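Side-chain contacts in vacuolar protein-sorting-associated protein 25 (Homo sapiens, PDB 3HTU), which forms part of the ESCRT-II complex, which is required for multivesicular body formation and for sorting endosomal cargo toward lysosomal degradation: residues Y31-G36 and R74-F79; T51-L56 and A65-V70. All coordinates share one frame; numbering follows the deposited sequence.

Contact 1: residues Y31-G36 and R74-F79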
ATOM      1  N   TYR A  31       0.746   3.980   0.356  1.00 24.26           N
ATOM      2  CA  TYR A  31       1.773   4.382   1.337  1.00 24.94           C
ATOM      3  C   TYR A  31       2.145   3.254   2.289  1.00 24.93           C
ATOM      4  O   TYR A  31       3.324   2.978   2.475  1.00 24.89           O
ATOM      5  CB  TYR A  31       1.337   5.610   2.129  1.00 25.86           C
ATOM      6  CG  TYR A  31       2.352   6.094   3.160  1.00 24.95           C
ATOM      7  CD1 TYR A  31       3.431   6.889   2.789  1.00 24.96           C
ATOM      8  CD2 TYR A  31       2.207   5.763   4.503  1.00 24.38           C
ATOM      9  CE1 TYR A  31       4.360   7.351   3.747  1.00 25.22           C
ATOM     10  CE2 TYR A  31       3.129   6.197   5.466  1.00 26.25           C
ATOM     11  CZ  TYR A  31       4.199   6.993   5.080  1.00 26.01           C
ATOM     12  OH  TYR A  31       5.093   7.424   6.045  1.00 28.24           O
ATOM     13  N   GLU A  32       1.152   2.602   2.896  1.00 25.54           N
ATOM     14  CA  GLU A  32       1.451   1.608   3.934  1.00 25.87           C
ATOM     15  C   GLU A  32       2.143   0.360   3.413  1.00 26.23           C
ATOM     16  O   GLU A  32       2.833  -0.316   4.177  1.00 26.53           O
ATOM     17  CB  GLU A  32       0.215   1.241   4.753  1.00 26.21           C
ATOM     18  CG  GLU A  32      -0.700   0.207   4.093  1.00 26.43           C
ATOM     19  CD  GLU A  32      -1.889  -0.074   4.947  1.00 26.95           C
ATOM     20  OE1 GLU A  32      -3.011   0.184   4.497  1.00 27.81           O
ATOM     21  OE2 GLU A  32      -1.698  -0.500   6.096  1.00 27.10           O
ATOM     22  N   LEU A  33       1.976   0.059   2.127  1.00 26.05           N
ATOM     23  CA  LEU A  33       2.712  -1.046   1.509  1.00 26.72           C
ATOM     24  C   LEU A  33       4.210  -0.788   1.474  1.00 27.46           C
ATOM     25  O   LEU A  33       4.995  -1.725   1.599  1.00 27.44           O
ATOM     26  CB  LEU A  33       2.220  -1.351   0.081  1.00 26.28           C
ATOM     27  CG  LEU A  33       0.943  -2.201  -0.044  1.00 26.05           C
ATOM     28  CD1 LEU A  33       0.498  -2.346  -1.516  1.00 26.43           C
ATOM     29  CD2 LEU A  33       1.066  -3.580   0.592  1.00 24.33           C
ATOM     30  N   THR A  34       4.601   0.467   1.289  1.00 28.40           N
ATOM     31  CA  THR A  34       6.025   0.800   1.160  1.00 29.67           C
ATOM     32  C   THR A  34       6.639   1.489   2.387  1.00 31.12           C
ATOM     33  O   THR A  34       7.857   1.437   2.580  1.00 31.53           O
ATOM     34  CB  THR A  34       6.294   1.646  -0.090  1.00 29.70           C
ATOM     35  OG1 THR A  34       5.433   2.800  -0.095  1.00 28.93           O
ATOM     36  CG2 THR A  34       6.076   0.788  -1.360  1.00 28.64           C
ATOM     37  N   ASN A  35       5.811   2.147   3.198  1.00 32.41           N
ATOM     38  CA  ASN A  35       6.308   2.904   4.364  1.00 33.75           C
ATOM     39  C   ASN A  35       5.621   2.534   5.682  1.00 34.78           C
ATOM     40  O   ASN A  35       5.853   3.192   6.712  1.00 34.65           O
ATOM     41  CB  ASN A  35       6.174   4.419   4.167  1.00 33.54           C
ATOM     42  CG  ASN A  35       6.725   4.915   2.837  1.00 34.09           C
ATOM     43  OD1 ASN A  35       7.846   5.409   2.766  1.00 35.19           O
ATOM     44  ND2 ASN A  35       5.919   4.836   1.793  1.00 32.36           N
ATOM     45  N   GLY A  36       4.786   1.497   5.662  1.00 35.55           N
ATOM     46  CA  GLY A  36       4.063   1.070   6.864  1.00 37.23           C
ATOM     47  C   GLY A  36       4.931   0.281   7.832  1.00 38.18           C
ATOM     48  O   GLY A  36       6.120   0.075   7.580  1.00 38.00           O
ATOM     49  N   ARG A  74      -6.682   6.619  -1.649  1.00 26.23           N
ATOM     50  CA  ARG A  74      -5.931   5.888  -2.655  1.00 25.73           C
ATOM     51  C   ARG A  74      -5.424   4.595  -2.076  1.00 25.30           C
ATOM     52  O   ARG A  74      -5.042   4.528  -0.895  1.00 25.08           O
ATOM     53  CB  ARG A  74      -4.701   6.682  -3.124  1.00 26.26           C
ATOM     54  CG  ARG A  74      -4.981   7.926  -3.946  1.00 26.23           C
ATOM     55  CD  ARG A  74      -3.671   8.604  -4.373  1.00 28.06           C
ATOM     56  NE  ARG A  74      -2.768   7.751  -5.164  1.00 31.73           N
ATOM     57  CZ  ARG A  74      -2.817   7.625  -6.491  1.00 32.59           C
ATOM     58  NH1 ARG A  74      -3.735   8.274  -7.187  1.00 33.87           N
ATOM     59  NH2 ARG A  74      -1.953   6.844  -7.121  1.00 33.45           N
ATOM     60  N   GLY A  75      -5.364   3.572  -2.920  1.00 23.31           N
ATOM     61  CA  GLY A  75      -4.831   2.308  -2.466  1.00 21.97           C
ATOM     62  C   GLY A  75      -5.169   1.169  -3.384  1.00 20.44           C
ATOM     63  O   GLY A  75      -5.385   1.369  -4.575  1.00 20.91           O
ATOM     64  N   VAL A  76      -5.208  -0.031  -2.819  1.00 19.29           N
ATOM     65  CA  VAL A  76      -5.284  -1.231  -3.615  1.00 18.47           C
ATOM     66  C   VAL A  76      -6.017  -2.317  -2.814  1.00 18.65           C
ATOM     67  O   VAL A  76      -5.877  -2.409  -1.583  1.00 17.88           O
ATOM     68  CB  VAL A  76      -3.875  -1.649  -4.142  1.00 17.69           C
ATOM     69  CG1 VAL A  76      -2.909  -1.937  -2.996  1.00 17.32           C
ATOM     70  CG2 VAL A  76      -3.945  -2.846  -5.088  1.00 17.63           C
ATOM     71  N   LYS A  77      -6.855  -3.092  -3.507  1.00 18.05           N
ATOM     72  CA  LYS A  77      -7.420  -4.306  -2.904  1.00 17.36           C
ATOM     73  C   LYS A  77      -6.839  -5.513  -3.593  1.00 18.07           C
ATOM     74  O   LYS A  77      -6.780  -5.568  -4.812  1.00 18.38           O
ATOM     75  CB  LYS A  77      -8.950  -4.318  -2.991  1.00 17.31           C
ATOM     76  CG  LYS A  77      -9.633  -5.564  -2.372  1.00 16.78           C
ATOM     77  CD  LYS A  77     -11.141  -5.311  -2.225  1.00 18.46           C
ATOM     78  CE  LYS A  77     -11.917  -6.539  -1.719  1.00 18.74           C
ATOM     79  NZ  LYS A  77     -13.395  -6.245  -1.667  1.00 21.07           N
ATOM     80  N   PHE A  78      -6.421  -6.495  -2.803  1.00 19.06           N
ATOM     81  CA  PHE A  78      -5.895  -7.751  -3.336  1.00 19.28           C
ATOM     82  C   PHE A  78      -6.952  -8.837  -3.274  1.00 18.60           C
ATOM     83  O   PHE A  78      -7.795  -8.847  -2.386  1.00 17.26           O
ATOM     84  CB  PHE A  78      -4.652  -8.188  -2.575  1.00 18.90           C
ATOM     85  CG  PHE A  78      -3.502  -7.218  -2.687  1.00 21.77           C
ATOM     86  CD1 PHE A  78      -3.326  -6.214  -1.728  1.00 21.79           C
ATOM     87  CD2 PHE A  78      -2.611  -7.296  -3.757  1.00 19.98           C
ATOM     88  CE1 PHE A  78      -2.267  -5.307  -1.838  1.00 20.81           C
ATOM     89  CE2 PHE A  78      -1.550  -6.388  -3.876  1.00 21.76           C
ATOM     90  CZ  PHE A  78      -1.384  -5.403  -2.919  1.00 22.06           C
ATOM     91  N   PHE A  79      -6.897  -9.725  -4.250  1.00 19.66           N
ATOM     92  CA  PHE A  79      -7.860 -10.819  -4.402  1.00 21.14           C
ATOM     93  C   PHE A  79      -7.090 -12.125  -4.455  1.00 22.18           C
ATOM     94  O   PHE A  79      -7.602 -13.205  -4.257  1.00 24.07           O
ATOM     95  CB  PHE A  79      -8.696 -10.624  -5.679  1.00 20.04           C
ATOM     96  CG  PHE A  79      -9.413  -9.317  -5.719  1.00 19.13           C
ATOM     97  CD1 PHE A  79      -8.873  -8.240  -6.434  1.00 19.96           C
ATOM     98  CD2 PHE A  79     -10.602  -9.133  -5.020  1.00 15.49           C
ATOM     99  CE1 PHE A  79      -9.523  -7.004  -6.477  1.00 15.43           C
ATOM    100  CE2 PHE A  79     -11.252  -7.891  -5.048  1.00 15.87           C
ATOM    101  CZ  PHE A  79     -10.690  -6.820  -5.777  1.00 16.48           C
ATOM    102  OXT PHE A  79      -5.891 -12.150  -4.681  1.00 24.73           O
TER

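Contact 2: residues T51-L56 and A65-V70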
ATOM      1  N   THR A  51       7.036   2.893  -9.279  1.00 31.04           N
ATOM      2  CA  THR A  51       7.342   1.502  -9.570  1.00 29.97           C
ATOM      3  C   THR A  51       6.317   0.578  -8.898  1.00 29.22           C
ATOM      4  O   THR A  51       5.948  -0.443  -9.465  1.00 29.47           O
ATOM      5  CB  THR A  51       8.775   1.142  -9.119  1.00 29.93           C
ATOM      6  OG1 THR A  51       9.723   2.007  -9.773  1.00 32.22           O
ATOM      7  CG2 THR A  51       9.106  -0.307  -9.465  1.00 30.98           C
ATOM      8  N   LEU A  52       5.870   0.957  -7.699  1.00 28.14           N
ATOM      9  CA  LEU A  52       4.821   0.257  -6.974  1.00 27.82           C
ATOM     10  C   LEU A  52       3.528   0.203  -7.781  1.00 27.50           C
ATOM     11  O   LEU A  52       2.880  -0.835  -7.835  1.00 27.88           O
ATOM     12  CB  LEU A  52       4.559   0.942  -5.625  1.00 27.47           C
ATOM     13  CG  LEU A  52       3.384   0.426  -4.801  1.00 27.34           C
ATOM     14  CD1 LEU A  52       3.718  -0.949  -4.239  1.00 24.22           C
ATOM     15  CD2 LEU A  52       3.000   1.415  -3.685  1.00 27.38           C
ATOM     16  N   LEU A  53       3.140   1.322  -8.382  1.00 27.18           N
ATOM     17  CA  LEU A  53       1.961   1.330  -9.247  1.00 27.57           C
ATOM     18  C   LEU A  53       2.070   0.409 -10.464  1.00 27.31           C
ATOM     19  O   LEU A  53       1.090  -0.239 -10.837  1.00 27.11           O
ATOM     20  CB  LEU A  53       1.581   2.742  -9.673  1.00 26.84           C
ATOM     21  CG  LEU A  53       0.576   3.381  -8.717  1.00 27.39           C
ATOM     22  CD1 LEU A  53       0.496   4.862  -8.971  1.00 27.38           C
ATOM     23  CD2 LEU A  53      -0.817   2.701  -8.774  1.00 22.86           C
ATOM     24  N   ARG A  54       3.249   0.357 -11.086  1.00 27.28           N
ATOM     25  CA  ARG A  54       3.468  -0.559 -12.203  1.00 27.30           C
ATOM     26  C   ARG A  54       3.458  -2.038 -11.748  1.00 26.57           C
ATOM     27  O   ARG A  54       3.044  -2.920 -12.502  1.00 26.05           O
ATOM     28  CB  ARG A  54       4.757  -0.220 -12.965  1.00 28.24           C
ATOM     29  CG  ARG A  54       4.890   1.250 -13.427  1.00 31.25           C
ATOM     30  CD  ARG A  54       4.254   1.550 -14.793  1.00 35.27           C
ATOM     31  NE  ARG A  54       4.774   2.819 -15.334  1.00 40.65           N
ATOM     32  CZ  ARG A  54       4.427   3.373 -16.497  1.00 42.24           C
ATOM     33  NH1 ARG A  54       3.537   2.789 -17.300  1.00 44.42           N
ATOM     34  NH2 ARG A  54       4.980   4.526 -16.863  1.00 43.08           N
ATOM     35  N   ALA A  55       3.930  -2.297 -10.528  1.00 25.47           N
ATOM     36  CA  ALA A  55       3.857  -3.627  -9.937  1.00 25.02           C
ATOM     37  C   ALA A  55       2.386  -4.011  -9.762  1.00 23.98           C
ATOM     38  O   ALA A  55       1.981  -5.118 -10.118  1.00 24.01           O
ATOM     39  CB  ALA A  55       4.562  -3.663  -8.593  1.00 24.62           C
ATOM     40  N   LEU A  56       1.613  -3.075  -9.223  1.00 22.77           N
ATOM     41  CA  LEU A  56       0.197  -3.279  -8.942  1.00 23.05           C
ATOM     42  C   LEU A  56      -0.640  -3.417 -10.212  1.00 23.15           C
ATOM     43  O   LEU A  56      -1.634  -4.146 -10.224  1.00 21.54           O
ATOM     44  CB  LEU A  56      -0.328  -2.122  -8.096  1.00 22.82           C
ATOM     45  CG  LEU A  56      -0.404  -2.244  -6.565  1.00 23.25           C
ATOM     46  CD1 LEU A  56       0.384  -3.383  -5.961  1.00 19.70           C
ATOM     47  CD2 LEU A  56      -0.053  -0.977  -5.905  1.00 18.66           C
ATOM     48  N   ALA A  65      -5.528  -7.952  -8.125  1.00 19.99           N
ATOM     49  CA  ALA A  65      -5.559  -6.643  -7.470  1.00 19.75           C
ATOM     50  C   ALA A  65      -6.476  -5.712  -8.224  1.00 18.95           C
ATOM     51  O   ALA A  65      -6.635  -5.839  -9.431  1.00 18.31           O
ATOM     52  CB  ALA A  65      -4.146  -6.037  -7.408  1.00 20.02           C
ATOM     53  N   GLU A  66      -7.107  -4.797  -7.496  1.00 18.88           N
ATOM     54  CA  GLU A  66      -7.800  -3.684  -8.115  1.00 18.01           C
ATOM     55  C   GLU A  66      -7.304  -2.401  -7.447  1.00 18.10           C
ATOM     56  O   GLU A  66      -7.390  -2.246  -6.229  1.00 17.24           O
ATOM     57  CB  GLU A  66      -9.316  -3.807  -7.971  1.00 16.81           C
ATOM     58  CG  GLU A  66     -10.067  -2.756  -8.774  1.00 17.40           C
ATOM     59  CD  GLU A  66     -11.589  -2.903  -8.692  1.00 17.72           C
ATOM     60  OE1 GLU A  66     -12.091  -4.047  -8.544  1.00 15.63           O
ATOM     61  OE2 GLU A  66     -12.282  -1.864  -8.766  1.00 18.46           O
ATOM     62  N   ILE A  67      -6.824  -1.473  -8.262  1.00 19.21           N
ATOM     63  CA  ILE A  67      -6.262  -0.234  -7.723  1.00 19.96           C
ATOM     64  C   ILE A  67      -7.370   0.792  -7.500  1.00 19.82           C
ATOM     65  O   ILE A  67      -8.292   0.912  -8.312  1.00 18.57           O
ATOM     66  CB  ILE A  67      -5.106   0.294  -8.633  1.00 20.39           C
ATOM     67  CG1 ILE A  67      -4.038  -0.801  -8.784  1.00 22.06           C
ATOM     68  CG2 ILE A  67      -4.501   1.603  -8.063  1.00 20.96           C
ATOM     69  CD1 ILE A  67      -3.153  -0.670 -10.037  1.00 24.71           C
ATOM     70  N   ILE A  68      -7.308   1.487  -6.356  1.00 20.21           N
ATOM     71  CA  ILE A  68      -8.188   2.631  -6.075  1.00 20.06           C
ATOM     72  C   ILE A  68      -7.400   3.934  -6.181  1.00 21.04           C
ATOM     73  O   ILE A  68      -6.437   4.177  -5.428  1.00 18.59           O
ATOM     74  CB  ILE A  68      -8.941   2.516  -4.712  1.00 20.34           C
ATOM     75  CG1 ILE A  68      -9.740   1.206  -4.646  1.00 21.22           C
ATOM     76  CG2 ILE A  68      -9.944   3.627  -4.547  1.00 18.34           C
ATOM     77  CD1 ILE A  68      -9.066   0.078  -3.885  1.00 20.31           C
ATOM     78  N   THR A  69      -7.834   4.776  -7.113  1.00 22.27           N
ATOM     79  CA  THR A  69      -7.083   5.973  -7.453  1.00 24.48           C
ATOM     80  C   THR A  69      -7.726   7.274  -6.995  1.00 25.04           C
ATOM     81  O   THR A  69      -7.137   8.345  -7.184  1.00 26.43           O
ATOM     82  CB  THR A  69      -6.755   6.049  -8.952  1.00 24.64           C
ATOM     83  OG1 THR A  69      -7.966   6.098  -9.704  1.00 25.56           O
ATOM     84  CG2 THR A  69      -5.946   4.849  -9.365  1.00 25.71           C
ATOM     85  N   VAL A  70      -8.894   7.205  -6.362  1.00 25.19           N
ATOM     86  CA  VAL A  70      -9.528   8.429  -5.892  1.00 25.67           C
ATOM     87  C   VAL A  70      -8.683   9.080  -4.792  1.00 25.87           C
ATOM     88  O   VAL A  70      -8.160   8.399  -3.901  1.00 24.54           O
ATOM     89  CB  VAL A  70     -11.026   8.260  -5.478  1.00 26.00           C
ATOM     90  CG1 VAL A  70     -11.901   7.970  -6.711  1.00 27.52           C
ATOM     91  CG2 VAL A  70     -11.203   7.195  -4.428  1.00 25.87           C
TER

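Contact 1: residues Y31-G36 and R74-F79
Y31 O, in the short helix that presses L33 against V76 and F78, is gripped by three N-H groups from T34 and N35 at the C-terminal end of that helix. The backbone nitrogens of T34 and N35 both donate to it, the latter at 2.7 Å from N35 N to Y31 O. The third donor is the side-chain amide of N35: ND2 lies 3.3 Å from Y31 O, in the carbonyl plane and on a lone pair, with an N-H...O angle of 162°. The N35 amide is thereby held in its rotation, while N35 CB rests 3.3 Å above the plane of the Y31 ring, near its rim.

L33, on the core side of this helix, makes the whole contact with one methyl. Its CD1 meets V76 CG1 at 3.7 Å and comes to the edge of the F78 ring, in its plane, with F78 CZ 3.9 Å away. The two valine branches are used differently. CG1 stands between the backbone N and the carbonyl carbon (chi1 61°) and takes L33, whereas CG2 lies 4.2 Å above one face of F78, offset toward the rim. Everything that touches here is buried and apolar; W17, I14 and V18 of helix 7-19 and L56 of helix 49-61 supply further packing. Helix 30-35 thus packs on the middle strand of the antiparallel sheet, in the hydrophobic core of the C-terminal winged-helix domain of VPS25.

Contact 2: residues T51-L56 and A65-V70
The flat group that I67 meets is the peptide carbonyl of L56: I67 CD1 sits over one face of it, 3.7 Å from L56 C. No ring takes part, and aliphatic branches do the rest of the packing. In winged-helix terms, helix 49-61 is the third main helix, and strand 65-68, reached through the short link that follows it, opens the wing hairpin. The helix and strand segments run at 138° to each other; their axes pass 9.9 Å apart at closest, and the nearest CA atoms are those of L56 and A65, separated by 6.8 Å.

I67 reaches two leucines about one turn apart, L53 and L56, by sending its branches in different directions. CG1 is placed anti to the carbonyl carbon (chi1 -56°) and carries CD1 to L56 CB, 3.7 Å away; CG2 instead reaches L53 CD2 at 3.9 Å. Cutting the side chain back to an alanine here would probably take from L53 CD2 and L56 CB the apolar partner that I67 gives them and open a gap between helix and strand. L30 of helix 30-35 touches both leucines as well, and the backbone N of I67 is taken by Q60 OE1 of helix 49-61. Nearer the turn, A65 CB approaches L56 O to 4.2 Å.

Contact 1 and contact 2, with centres about 8 Å apart, are joined through the wing hairpin, whose two strands each bring one of them a side. Probable backbone hydrogen bonds tie the strands, from I68 N to G75 O at 2.6 Å and from E66 N to K77 O at 2.8 Å. L56 of contact 2 also touches V76 and F78 of contact 1, making the cores continuous, and L53 packs on R74. There is no active site to serve; outward-facing residues bind another protein instead. E66 hydrogen-bonds to that neighbouring chain, and K77 NZ forms a salt bridge with an acidic side chain of it, consistent with a role of this domain in probable ESCRT-III recruitment.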